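Local coordinates for protein UDP-N-acetylglucosamine pyrophosphorylase (Entamoeba histolytica, PDB 3OC9) that probably joins N-acetyl-alpha-D-glucosamine 1-phosphate to UTP, releasing diphosphate and yielding the nucleotide sugar UDP-N-acetylglucosamine, at residues E74-L79 against S380-F385; I94-T100 against Q124-Q130; L133-F138 against N304-K308; H260-Y266 against F312-F316. One frame throughout, in Å; residues are numbered along the deposited sequence.

Interaction 1 (E74-L79 against S380-F385)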
# COMPACT_ATOMS: atom_id res chain seq x y z
N GLU A 74 12.37 3.37 -7.78
CA GLU A 74 13.73 3.47 -7.20
C GLU A 74 13.95 2.46 -6.04
O GLU A 74 15.04 1.86 -5.92
CB GLU A 74 14.04 4.92 -6.79
CG GLU A 74 14.25 5.87 -8.01
CD GLU A 74 14.58 7.32 -7.65
OE1 GLU A 74 14.45 7.71 -6.47
OE2 GLU A 74 14.94 8.09 -8.57
N ARG A 75 12.92 2.26 -5.21
CA ARG A 75 12.99 1.24 -4.17
C ARG A 75 13.13 -0.19 -4.75
O ARG A 75 13.91 -0.99 -4.24
CB ARG A 75 11.80 1.38 -3.19
CG ARG A 75 11.81 0.38 -2.02
CD ARG A 75 11.20 0.98 -0.73
NE ARG A 75 12.17 1.81 -0.04
CZ ARG A 75 11.90 2.63 0.98
NH1 ARG A 75 12.89 3.32 1.51
NH2 ARG A 75 10.66 2.77 1.48
N LEU A 76 12.38 -0.52 -5.82
CA LEU A 76 12.55 -1.82 -6.49
C LEU A 76 13.98 -2.01 -7.06
O LEU A 76 14.57 -3.09 -6.92
CB LEU A 76 11.48 -2.04 -7.59
CG LEU A 76 10.00 -2.14 -7.15
CD1 LEU A 76 9.09 -2.36 -8.39
CD2 LEU A 76 9.79 -3.28 -6.13
N LEU A 77 14.53 -0.96 -7.68
CA LEU A 77 15.93 -1.00 -8.15
C LEU A 77 16.95 -1.31 -7.02
O LEU A 77 17.88 -2.11 -7.20
CB LEU A 77 16.30 0.28 -8.92
CG LEU A 77 15.69 0.44 -10.33
CD1 LEU A 77 15.89 1.86 -10.83
CD2 LEU A 77 16.26 -0.56 -11.37
N ARG A 78 16.74 -0.71 -5.84
CA ARG A 78 17.65 -0.92 -4.68
C ARG A 78 17.53 -2.34 -4.08
O ARG A 78 18.54 -2.95 -3.71
CB ARG A 78 17.43 0.16 -3.61
CG ARG A 78 18.28 0.02 -2.33
CD ARG A 78 19.80 0.05 -2.64
NE ARG A 78 20.61 0.11 -1.42
CZ ARG A 78 21.93 -0.07 -1.39
NH1 ARG A 78 22.61 -0.32 -2.51
NH2 ARG A 78 22.59 0.02 -0.23
N LEU A 79 16.29 -2.83 -3.95
CA LEU A 79 16.02 -4.19 -3.51
C LEU A 79 16.64 -5.24 -4.46
O LEU A 79 17.25 -6.22 -3.99
CB LEU A 79 14.49 -4.43 -3.36
CG LEU A 79 13.87 -3.71 -2.14
CD1 LEU A 79 12.33 -3.69 -2.27
CD2 LEU A 79 14.29 -4.43 -0.83
N SER A 380 18.03 9.45 -1.18
CA SER A 380 17.33 8.81 -2.32
C SER A 380 16.98 7.34 -2.04
O SER A 380 17.80 6.60 -1.50
CB SER A 380 18.16 8.89 -3.59
OG SER A 380 17.48 8.24 -4.67
N PHE A 381 15.75 6.95 -2.40
CA PHE A 381 15.32 5.53 -2.30
C PHE A 381 16.21 4.63 -3.19
O PHE A 381 16.25 3.40 -2.99
CB PHE A 381 13.84 5.37 -2.73
CG PHE A 381 12.80 5.68 -1.64
CD1 PHE A 381 13.11 6.43 -0.50
CD2 PHE A 381 11.48 5.26 -1.82
CE1 PHE A 381 12.12 6.73 0.45
CE2 PHE A 381 10.49 5.56 -0.88
CZ PHE A 381 10.82 6.29 0.27
N ARG A 382 16.91 5.21 -4.16
CA ARG A 382 17.87 4.45 -4.97
C ARG A 382 19.18 4.11 -4.22
O ARG A 382 19.85 3.13 -4.55
CB ARG A 382 18.15 5.16 -6.32
CG ARG A 382 19.06 4.42 -7.29
CD ARG A 382 18.40 3.17 -7.90
NE ARG A 382 19.33 2.35 -8.67
CZ ARG A 382 20.15 1.42 -8.16
NH1 ARG A 382 20.18 1.17 -6.86
NH2 ARG A 382 20.94 0.73 -8.98
N LYS A 383 19.51 4.90 -3.20
CA LYS A 383 20.79 4.80 -2.45
C LYS A 383 20.84 3.94 -1.16
O LYS A 383 21.89 3.39 -0.83
CB LYS A 383 21.32 6.20 -2.13
CG LYS A 383 21.55 7.10 -3.35
CD LYS A 383 22.75 6.67 -4.19
CE LYS A 383 24.07 7.10 -3.56
NZ LYS A 383 25.22 6.73 -4.43
N SER A 384 19.72 3.84 -0.43
CA SER A 384 19.67 3.08 0.83
C SER A 384 18.21 2.59 1.06
O SER A 384 17.27 3.34 0.80
CB SER A 384 20.18 3.93 2.02
OG SER A 384 20.50 3.15 3.18
N PHE A 385 18.07 1.35 1.52
CA PHE A 385 16.76 0.76 1.87
C PHE A 385 16.42 1.05 3.34
O PHE A 385 15.39 1.68 3.65
CB PHE A 385 16.76 -0.74 1.53
CG PHE A 385 15.53 -1.52 2.01
CD1 PHE A 385 14.26 -1.24 1.48
CD2 PHE A 385 15.64 -2.51 2.98
CE1 PHE A 385 13.12 -1.96 1.92
CE2 PHE A 385 14.50 -3.24 3.42
CZ PHE A 385 13.24 -2.95 2.89
O HOH W 1 13.92 8.72 -3.96
O HOH W 2 15.18 2.36 -0.79
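Arg75 leaves helix 68-87 with CG trans to its backbone N (chi1 -178°), then bends at chi2 and chi3, and this fold of the chain lays its guanidinium flat on the Phe381 ring. The result is a stacked cation-pi pair between a helix and the loop after strand 377-379: CZ stands 3.8 Å from the Phe381 centroid, with the two planes 11° apart. The same group meets Phe385 very differently, NE approaching the rim of that ring with the planes almost perpendicular, while Leu79 CD2 sits over a face of Phe385 in a CH-pi contact. Loop 380-385 lies along one side of the helix, opening with an ST turn in which Arg382 N donates to Ser380 OG. Just past the turn, Leu77 CB lies over one face of the Arg382 guanidinium. Arg78 runs alongside the loop backbone, with Lys383 O over one face of its guanidinium; its charge is met by Glu81 and Glu388, and Glu81 also pairs with Arg382, which may ease the closeness of the two arginines. Arg75 NH2 goes on to Cys191 O. One water accepts from Arg75 NE at 3.2 Å and donates to Phe381 O at 2.7 Å and to Ser384 O at 2.8 Å.

Interaction 2 (I94-T100 against Q124-Q130). With EDO (1,2-ethanediol), chain C.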
# COMPACT_ATOMS: atom_id res chain seq x y z
N ILE A 94 12.24 -8.10 -10.07
CA ILE A 94 10.93 -8.08 -9.36
C ILE A 94 9.80 -7.59 -10.30
O ILE A 94 9.77 -6.41 -10.64
CB ILE A 94 10.97 -7.17 -8.07
CG1 ILE A 94 12.06 -7.63 -7.09
CG2 ILE A 94 9.56 -7.16 -7.36
CD1 ILE A 94 12.34 -6.58 -5.94
N HIS A 95 8.88 -8.47 -10.71
CA HIS A 95 7.74 -8.06 -11.56
C HIS A 95 6.71 -7.22 -10.74
O HIS A 95 6.49 -7.50 -9.56
CB HIS A 95 7.09 -9.31 -12.22
CG HIS A 95 7.90 -9.90 -13.35
ND1 HIS A 95 7.84 -9.41 -14.64
CD2 HIS A 95 8.83 -10.89 -13.37
CE1 HIS A 95 8.67 -10.09 -15.41
NE2 HIS A 95 9.30 -10.98 -14.66
N TRP A 96 6.11 -6.20 -11.38
CA TRP A 96 5.19 -5.22 -10.75
C TRP A 96 3.86 -5.18 -11.52
O TRP A 96 3.84 -4.83 -12.71
CB TRP A 96 5.85 -3.81 -10.74
CG TRP A 96 5.08 -2.65 -10.08
CD1 TRP A 96 3.90 -2.72 -9.35
CD2 TRP A 96 5.44 -1.26 -10.11
NE1 TRP A 96 3.53 -1.45 -8.93
CE2 TRP A 96 4.46 -0.54 -9.38
CE3 TRP A 96 6.52 -0.55 -10.67
CZ2 TRP A 96 4.51 0.85 -9.20
CZ3 TRP A 96 6.58 0.85 -10.49
CH2 TRP A 96 5.58 1.53 -9.75
N PHE A 97 2.77 -5.56 -10.83
CA PHE A 97 1.42 -5.61 -11.44
C PHE A 97 0.61 -4.40 -10.92
O PHE A 97 0.43 -4.25 -9.69
CB PHE A 97 0.75 -6.98 -11.10
CG PHE A 97 1.59 -8.17 -11.51
CD1 PHE A 97 1.63 -8.60 -12.86
CD2 PHE A 97 2.37 -8.85 -10.58
CE1 PHE A 97 2.44 -9.68 -13.26
CE2 PHE A 97 3.19 -9.95 -10.96
CZ PHE A 97 3.21 -10.36 -12.32
N LEU A 98 0.15 -3.55 -11.84
CA LEU A 98 -0.51 -2.28 -11.49
C LEU A 98 -1.97 -2.30 -11.93
O LEU A 98 -2.26 -2.32 -13.13
CB LEU A 98 0.20 -1.09 -12.14
CG LEU A 98 1.58 -0.72 -11.63
CD1 LEU A 98 2.60 -1.43 -12.49
CD2 LEU A 98 1.77 0.81 -11.69
N MET A 99 -2.88 -2.28 -10.95
CA MET A 99 -4.34 -2.34 -11.25
C MET A 99 -4.93 -0.98 -11.64
O MET A 99 -4.79 0.00 -10.90
CB MET A 99 -5.14 -2.96 -10.08
CG MET A 99 -6.61 -3.27 -10.42
SD MET A 99 -7.51 -4.31 -9.20
CE MET A 99 -7.65 -3.19 -7.84
N THR A 100 -5.55 -0.96 -12.82
CA THR A 100 -6.17 0.27 -13.34
C THR A 100 -7.56 -0.06 -13.91
O THR A 100 -8.21 -1.01 -13.45
CB THR A 100 -5.25 1.04 -14.35
OG1 THR A 100 -5.87 2.27 -14.73
CG2 THR A 100 -4.94 0.21 -15.58
N GLN A 124 9.14 -5.81 -17.11
CA GLN A 124 8.70 -6.03 -15.69
C GLN A 124 7.52 -5.20 -15.17
O GLN A 124 7.11 -5.40 -14.03
CB GLN A 124 9.90 -5.90 -14.72
CG GLN A 124 10.29 -4.46 -14.28
CD GLN A 124 11.64 -4.43 -13.55
OE1 GLN A 124 12.67 -4.03 -14.13
NE2 GLN A 124 11.65 -4.86 -12.29
N ILE A 125 6.99 -4.28 -15.99
CA ILE A 125 5.85 -3.41 -15.62
C ILE A 125 4.60 -3.93 -16.33
O ILE A 125 4.61 -4.03 -17.56
CB ILE A 125 6.10 -1.96 -16.11
CG1 ILE A 125 7.33 -1.37 -15.44
CG2 ILE A 125 4.87 -1.06 -15.89
CD1 ILE A 125 7.10 -0.99 -14.01
N HIS A 126 3.52 -4.23 -15.58
CA HIS A 126 2.30 -4.83 -16.17
C HIS A 126 0.99 -4.16 -15.69
O HIS A 126 0.46 -4.53 -14.62
CB HIS A 126 2.23 -6.35 -15.87
CG HIS A 126 3.53 -7.08 -16.09
ND1 HIS A 126 3.87 -7.65 -17.30
CD2 HIS A 126 4.56 -7.35 -15.24
CE1 HIS A 126 5.06 -8.22 -17.20
NE2 HIS A 126 5.50 -8.06 -15.96
N CYS A 127 0.45 -3.24 -16.49
CA CYS A 127 -0.85 -2.60 -16.18
C CYS A 127 -2.01 -3.51 -16.61
O CYS A 127 -1.99 -4.06 -17.74
CB CYS A 127 -0.97 -1.21 -16.86
SG CYS A 127 0.19 0.08 -16.30
N PHE A 128 -2.99 -3.71 -15.72
CA PHE A 128 -4.20 -4.54 -16.02
C PHE A 128 -5.53 -3.91 -15.53
O PHE A 128 -5.56 -3.27 -14.49
CB PHE A 128 -4.05 -5.97 -15.46
CG PHE A 128 -4.03 -6.06 -13.94
CD1 PHE A 128 -2.88 -5.70 -13.20
CD2 PHE A 128 -5.16 -6.52 -13.25
CE1 PHE A 128 -2.88 -5.78 -11.78
CE2 PHE A 128 -5.16 -6.61 -11.84
CZ PHE A 128 -4.02 -6.24 -11.10
N PRO A 129 -6.65 -4.11 -16.28
CA PRO A 129 -7.90 -3.45 -15.84
C PRO A 129 -8.80 -4.29 -14.91
O PRO A 129 -8.87 -5.51 -15.06
CB PRO A 129 -8.62 -3.16 -17.16
CG PRO A 129 -8.17 -4.29 -18.09
CD PRO A 129 -6.74 -4.59 -17.67
N GLN A 130 -9.45 -3.62 -13.95
CA GLN A 130 -10.55 -4.23 -13.15
C GLN A 130 -11.91 -3.83 -13.75
O GLN A 130 -11.99 -2.90 -14.58
CB GLN A 130 -10.46 -3.81 -11.66
CG GLN A 130 -10.74 -2.30 -11.40
CD GLN A 130 -10.64 -1.86 -9.93
OE1 GLN A 130 -9.88 -0.93 -9.60
NE2 GLN A 130 -11.43 -2.48 -9.06
C1 EDO C . -11.95 0.43 -6.64
O1 EDO C . -10.64 -0.15 -6.71
C2 EDO C . -11.96 1.81 -5.96
O2 EDO C . -12.02 1.67 -4.53
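The Phe128 ring has Met99 CA over one face, 4.0 Å from its centroid, and the carbonyl carbon of Phe97 at its edge. Met99 CB closes on Phe128 CZ at 3.6 Å, and its SD lies obliquely beside the ring in a Met-aromatic contact. Further back on the same side of the sheet, the His95 and His126 rings meet rim to rim: His95 ND1 and His126 NE2 share a hydrogen bond of 3.0 Å, with ND1 in the plane of the His126 ring, which helps to set how that ring is turned. Phe97 runs alongside His126, the planes 23° apart but slid so that they scarcely overlap. Phe172 meets both histidines, and helices 160-166 and 169-176 pack on this side of the sheet.

The reverse side carries Trp96, Leu98, Ile125 and Cys127. Ile125, in one of its two conformers, lies beside Trp96, whose indole NE1 reaches Thr40.

Between the two sides runs an unbroken ladder of backbone bonds, from the Trp96 N–Gln124 O bond at one end to the Gln130 N–Thr100 O bond at the other. Gln124 adds a side-chain rung, its NE2 donating to Ile94 O at 2.9 Å from above the carbonyl plane. At the far end Gln130 OE1 accepts from an ethanediol, probably left from crystallisation, and its NE2 bonds to Asn155.

Parallel strands joined through helix 105-114 make this a beta-alpha-beta crossover in the central sheet of a GT-A-type nucleotidyltransferase.

Interaction 3 (L133-F138 against N304-K308)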
# COMPACT_ATOMS: atom_id res chain seq x y z
N LEU A 133 -18.77 -0.40 -12.96
CA LEU A 133 -20.26 -0.40 -12.96
C LEU A 133 -20.82 1.03 -13.02
O LEU A 133 -20.20 1.96 -12.51
CB LEU A 133 -20.79 -1.09 -11.68
CG LEU A 133 -20.54 -2.59 -11.45
CD1 LEU A 133 -20.82 -2.98 -10.00
CD2 LEU A 133 -21.40 -3.46 -12.41
N PRO A 134 -22.01 1.22 -13.64
CA PRO A 134 -22.65 2.56 -13.60
C PRO A 134 -23.08 3.02 -12.19
O PRO A 134 -23.54 2.21 -11.37
CB PRO A 134 -23.89 2.41 -14.50
CG PRO A 134 -23.69 1.14 -15.26
CD PRO A 134 -22.81 0.25 -14.41
N VAL A 135 -22.90 4.31 -11.90
CA VAL A 135 -23.33 4.92 -10.64
C VAL A 135 -24.85 5.19 -10.73
O VAL A 135 -25.32 5.63 -11.77
CB VAL A 135 -22.54 6.25 -10.38
CG1 VAL A 135 -22.93 6.90 -9.05
CG2 VAL A 135 -21.00 6.00 -10.46
N VAL A 136 -25.62 4.93 -9.66
CA VAL A 136 -27.09 5.04 -9.70
C VAL A 136 -27.69 6.00 -8.64
O VAL A 136 -27.01 6.35 -7.67
CB VAL A 136 -27.82 3.65 -9.61
CG1 VAL A 136 -27.40 2.72 -10.74
CG2 VAL A 136 -27.59 2.96 -8.22
N ASP A 137 -28.94 6.44 -8.86
CA ASP A 137 -29.69 7.26 -7.88
C ASP A 137 -30.48 6.37 -6.90
O ASP A 137 -30.26 5.17 -6.87
CB ASP A 137 -30.59 8.31 -8.58
CG ASP A 137 -31.78 7.70 -9.32
OD1 ASP A 137 -32.20 6.56 -9.02
OD2 ASP A 137 -32.33 8.39 -10.22
N PHE A 138 -31.44 6.93 -6.15
CA PHE A 138 -32.14 6.15 -5.11
C PHE A 138 -33.34 5.26 -5.54
O PHE A 138 -33.83 4.47 -4.73
CB PHE A 138 -32.50 7.01 -3.88
CG PHE A 138 -31.31 7.72 -3.24
CD1 PHE A 138 -30.02 7.21 -3.35
CD2 PHE A 138 -31.50 8.88 -2.50
CE1 PHE A 138 -28.94 7.86 -2.75
CE2 PHE A 138 -30.41 9.54 -1.89
CZ PHE A 138 -29.13 9.02 -2.02
N ASN A 304 -25.04 11.97 -3.37
CA ASN A 304 -26.28 11.64 -4.09
C ASN A 304 -26.21 10.37 -4.95
O ASN A 304 -27.24 9.88 -5.42
CB ASN A 304 -26.76 12.85 -4.93
CG ASN A 304 -25.84 13.16 -6.10
OD1 ASN A 304 -24.61 13.19 -5.97
ND2 ASN A 304 -26.43 13.43 -7.26
N GLY A 305 -25.01 9.85 -5.16
CA GLY A 305 -24.81 8.65 -5.98
C GLY A 305 -24.41 7.42 -5.18
O GLY A 305 -23.70 7.54 -4.18
N ILE A 306 -24.86 6.25 -5.64
CA ILE A 306 -24.56 4.95 -5.00
C ILE A 306 -23.62 4.12 -5.87
O ILE A 306 -23.93 3.87 -7.05
CB ILE A 306 -25.88 4.18 -4.68
CG1 ILE A 306 -26.64 4.85 -3.53
CG2 ILE A 306 -25.62 2.66 -4.39
CD1 ILE A 306 -28.01 4.26 -3.24
N LYS A 307 -22.47 3.70 -5.31
CA LYS A 307 -21.52 2.76 -5.94
C LYS A 307 -21.58 1.39 -5.25
O LYS A 307 -21.28 1.31 -4.07
CB LYS A 307 -20.06 3.28 -5.84
CG LYS A 307 -19.74 4.60 -6.55
CD LYS A 307 -18.30 5.07 -6.21
CE LYS A 307 -18.21 5.46 -4.73
NZ LYS A 307 -16.80 5.40 -4.25
N LYS A 308 -21.96 0.33 -5.97
CA LYS A 308 -21.92 -1.06 -5.45
C LYS A 308 -20.48 -1.62 -5.48
O LYS A 308 -19.92 -1.79 -6.57
CB LYS A 308 -22.86 -1.95 -6.30
CG LYS A 308 -22.89 -3.42 -5.90
CD LYS A 308 -23.39 -4.34 -7.05
CE LYS A 308 -24.84 -4.11 -7.38
NZ LYS A 308 -25.34 -5.08 -8.42
O HOH W 3 -23.24 1.06 -8.58
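Backbone bonding centres on one pair, Val136 and Ile306, which exchange two hydrogen bonds. Ile306 N donates to Val136 O at 3.0 Å, lying in the carbonyl plane; the return bond from Val136 N to Ile306 O is longer, 3.3 Å, though nearly straight at 172°. This is a single antiparallel bridge of the hydrogen-bonded kind. Past it the chains diverge, until Leu133 and Lys308 have their CA atoms 7.7 Å apart.

Water fills in where direct bonding stops. One molecule takes the N-H of Lys308 at 3.0 Å and lies close to both Pro134 O and Ile306 O.

The apolar contacts gather round Ile306. Its CD1 touches Phe138 CD1 at 3.6 Å, the two side chains crossing at about a right angle, and Ile306 CG1 lies at the edge of that ring. With CG anti to the carbonyl carbon (chi1 -56°), the Phe138 ring turns back to Ile306 and Asn304 O. Val136 CG2 meets Ile306 CB, and Val135 CG1 packs close to the backbone at Gly305 and Ile306 O. Leu133 CD1 rests on Lys308 O, beside the aliphatic CD of that lysine, which also makes a cation-pi contact with Tyr281.

Asn304 OD1 is held by Val288 N. Asn304 and Gly305 together face Lys286 in a classic beta bulge. The bridge fastens the segment just beyond strand 125-134 to a two-stranded antiparallel sheet, 282-286 with 305-309.

Interaction 4 (H260-Y266 against F312-F316)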
# COMPACT_ATOMS: atom_id res chain seq x y z
N HIS A 260 -5.41 -2.53 11.22
CA HIS A 260 -5.11 -2.98 9.82
C HIS A 260 -4.70 -1.81 8.93
O HIS A 260 -5.47 -0.86 8.75
CB HIS A 260 -6.36 -3.70 9.21
CG HIS A 260 -6.24 -4.00 7.74
ND1 HIS A 260 -7.06 -3.43 6.79
CD2 HIS A 260 -5.39 -4.83 7.07
CE1 HIS A 260 -6.71 -3.88 5.59
NE2 HIS A 260 -5.71 -4.74 5.73
N ILE A 261 -3.48 -1.84 8.37
CA ILE A 261 -2.99 -0.67 7.60
C ILE A 261 -2.73 -0.92 6.09
O ILE A 261 -2.09 -0.10 5.41
CB ILE A 261 -1.75 0.05 8.26
CG1 ILE A 261 -0.74 -0.96 8.75
CG2 ILE A 261 -2.18 1.07 9.37
CD1 ILE A 261 0.06 -1.57 7.63
N SER A 262 -3.26 -2.03 5.58
CA SER A 262 -3.24 -2.35 4.12
C SER A 262 -1.83 -2.52 3.50
O SER A 262 -1.55 -1.98 2.42
CB SER A 262 -4.05 -1.32 3.27
OG SER A 262 -5.43 -1.30 3.60
N ILE A 263 -0.97 -3.28 4.18
CA ILE A 263 0.28 -3.81 3.57
C ILE A 263 0.25 -5.33 3.85
O ILE A 263 0.55 -5.75 4.98
CB ILE A 263 1.59 -3.13 4.12
CG1 ILE A 263 1.53 -1.60 4.03
CG2 ILE A 263 2.86 -3.69 3.36
CD1 ILE A 263 2.61 -0.86 4.88
N ASN A 264 -0.13 -6.14 2.84
CA ASN A 264 -0.45 -7.59 3.04
C ASN A 264 0.30 -8.48 2.05
O ASN A 264 0.35 -8.17 0.85
CB ASN A 264 -1.99 -7.83 2.92
CG ASN A 264 -2.80 -7.04 3.98
OD1 ASN A 264 -2.62 -7.26 5.18
ND2 ASN A 264 -3.67 -6.13 3.54
N GLY A 265 0.91 -9.57 2.56
CA GLY A 265 1.58 -10.57 1.71
C GLY A 265 0.72 -11.83 1.48
O GLY A 265 0.07 -12.30 2.42
N TYR A 266 0.73 -12.34 0.25
CA TYR A 266 -0.09 -13.51 -0.15
C TYR A 266 0.74 -14.57 -0.89
O TYR A 266 1.54 -14.23 -1.78
CB TYR A 266 -1.22 -13.07 -1.10
CG TYR A 266 -2.19 -12.00 -0.61
CD1 TYR A 266 -3.25 -12.33 0.25
CD2 TYR A 266 -2.10 -10.68 -1.08
CE1 TYR A 266 -4.17 -11.37 0.67
CE2 TYR A 266 -3.04 -9.69 -0.67
CZ TYR A 266 -4.06 -10.04 0.21
OH TYR A 266 -4.96 -9.06 0.61
N PHE A 312 -11.39 -5.99 -0.44
CA PHE A 312 -10.41 -7.08 -0.49
C PHE A 312 -10.28 -7.82 0.85
O PHE A 312 -10.08 -9.03 0.86
CB PHE A 312 -9.02 -6.63 -1.04
CG PHE A 312 -8.18 -5.88 -0.04
CD1 PHE A 312 -7.53 -6.55 1.01
CD2 PHE A 312 -8.03 -4.50 -0.14
CE1 PHE A 312 -6.76 -5.85 1.97
CE2 PHE A 312 -7.26 -3.78 0.80
CZ PHE A 312 -6.63 -4.46 1.85
N PHE A 313 -10.44 -7.09 1.96
CA PHE A 313 -10.24 -7.70 3.30
C PHE A 313 -11.34 -8.68 3.72
O PHE A 313 -11.17 -9.45 4.68
CB PHE A 313 -9.91 -6.64 4.39
CG PHE A 313 -10.85 -5.46 4.43
CD1 PHE A 313 -10.49 -4.25 3.82
CD2 PHE A 313 -12.10 -5.55 5.06
CE1 PHE A 313 -11.36 -3.15 3.84
CE2 PHE A 313 -12.98 -4.45 5.10
CZ PHE A 313 -12.61 -3.24 4.48
N ASP A 314 -12.47 -8.69 2.99
CA ASP A 314 -13.48 -9.75 3.24
C ASP A 314 -13.01 -11.15 2.81
O ASP A 314 -13.70 -12.13 3.09
CB ASP A 314 -14.84 -9.40 2.58
CG ASP A 314 -15.59 -8.28 3.31
OD1 ASP A 314 -15.51 -8.18 4.57
OD2 ASP A 314 -16.30 -7.48 2.63
N VAL A 315 -11.83 -11.24 2.16
CA VAL A 315 -11.22 -12.54 1.81
C VAL A 315 -10.45 -13.20 2.98
O VAL A 315 -10.22 -14.41 2.96
CB VAL A 315 -10.33 -12.47 0.52
CG1 VAL A 315 -8.88 -12.10 0.82
CG2 VAL A 315 -10.41 -13.81 -0.24
N PHE A 316 -10.11 -12.41 4.01
CA PHE A 316 -9.29 -12.93 5.14
C PHE A 316 -9.80 -14.23 5.81
O PHE A 316 -8.98 -15.11 6.13
CB PHE A 316 -8.99 -11.84 6.22
CG PHE A 316 -8.07 -10.68 5.77
CD1 PHE A 316 -7.47 -10.61 4.50
CD2 PHE A 316 -7.82 -9.64 6.69
CE1 PHE A 316 -6.63 -9.50 4.15
CE2 PHE A 316 -6.98 -8.51 6.34
CZ PHE A 316 -6.37 -8.46 5.08
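Asn264 ND2 touches groups from both segments: it donates to His260 NE2 at 3.3 Å, the bond nearly straight at 169° and lying close to the planes of both ring and amide, and it also comes within 3.5 Å of Phe312 CE1. With His260 NE2 as acceptor, the bond helps to hold the imidazole and amide in line, and the ring is presented to three phenylalanines of the 3-10 turn 312-316.

Phe316 turns its edge to the His260 face in an offset edge-to-face pair, the planes at 84° and Phe316 CZ 3.8 Å from His260 NE2. Phe312 and His260 point toward each other, with Phe312 CZ in the imidazole plane near His260 CE1, so these two rings meet rim to rim. Phe313 CD1 stays more distant and oblique, but lies over a face of the Phe312 ring.

Phe312 has its CG wedged between backbone N and carbonyl carbon (chi1 78°), which sends the ring in among the strand side chains. Ser262 OG lies at its edge, and Tyr266 OH stands 3.6 Å from Phe312 CD1 while also lying in the plane of the Phe316 ring.

His157 accepts the Phe312 backbone N-H and meets its ring edge-to-face. The cluster thus joins the corner between strands 258-261 and 263-267 to the turn leading into strand 322-326, with Phe161 of helix 160-166 against Phe312 and Ile211 of strand 209-215 against Phe316.

Interaction 2 is the buried core of the set, interaction 3 a surface contact, its centre about 27 Å from that of the chain, and interactions 1 and 4 are partly buried. Chemistry follows place: a full backbone ladder in interaction 2 shrinks to a single bridge with a water beside it in interaction 3, though both use strand 125-134. Interactions 1 and 4 instead hold loop or turn segments through aromatic side chains, one with arginines and water, the other with a histidine and an asparagine. Interactions 1 and 2 touch directly, Leu76 CD1 lying 3.9 Å from Trp96 CE3. Interactions 2 and 4 reach the same large sheet without touching, their nearest atoms about 8 Å apart.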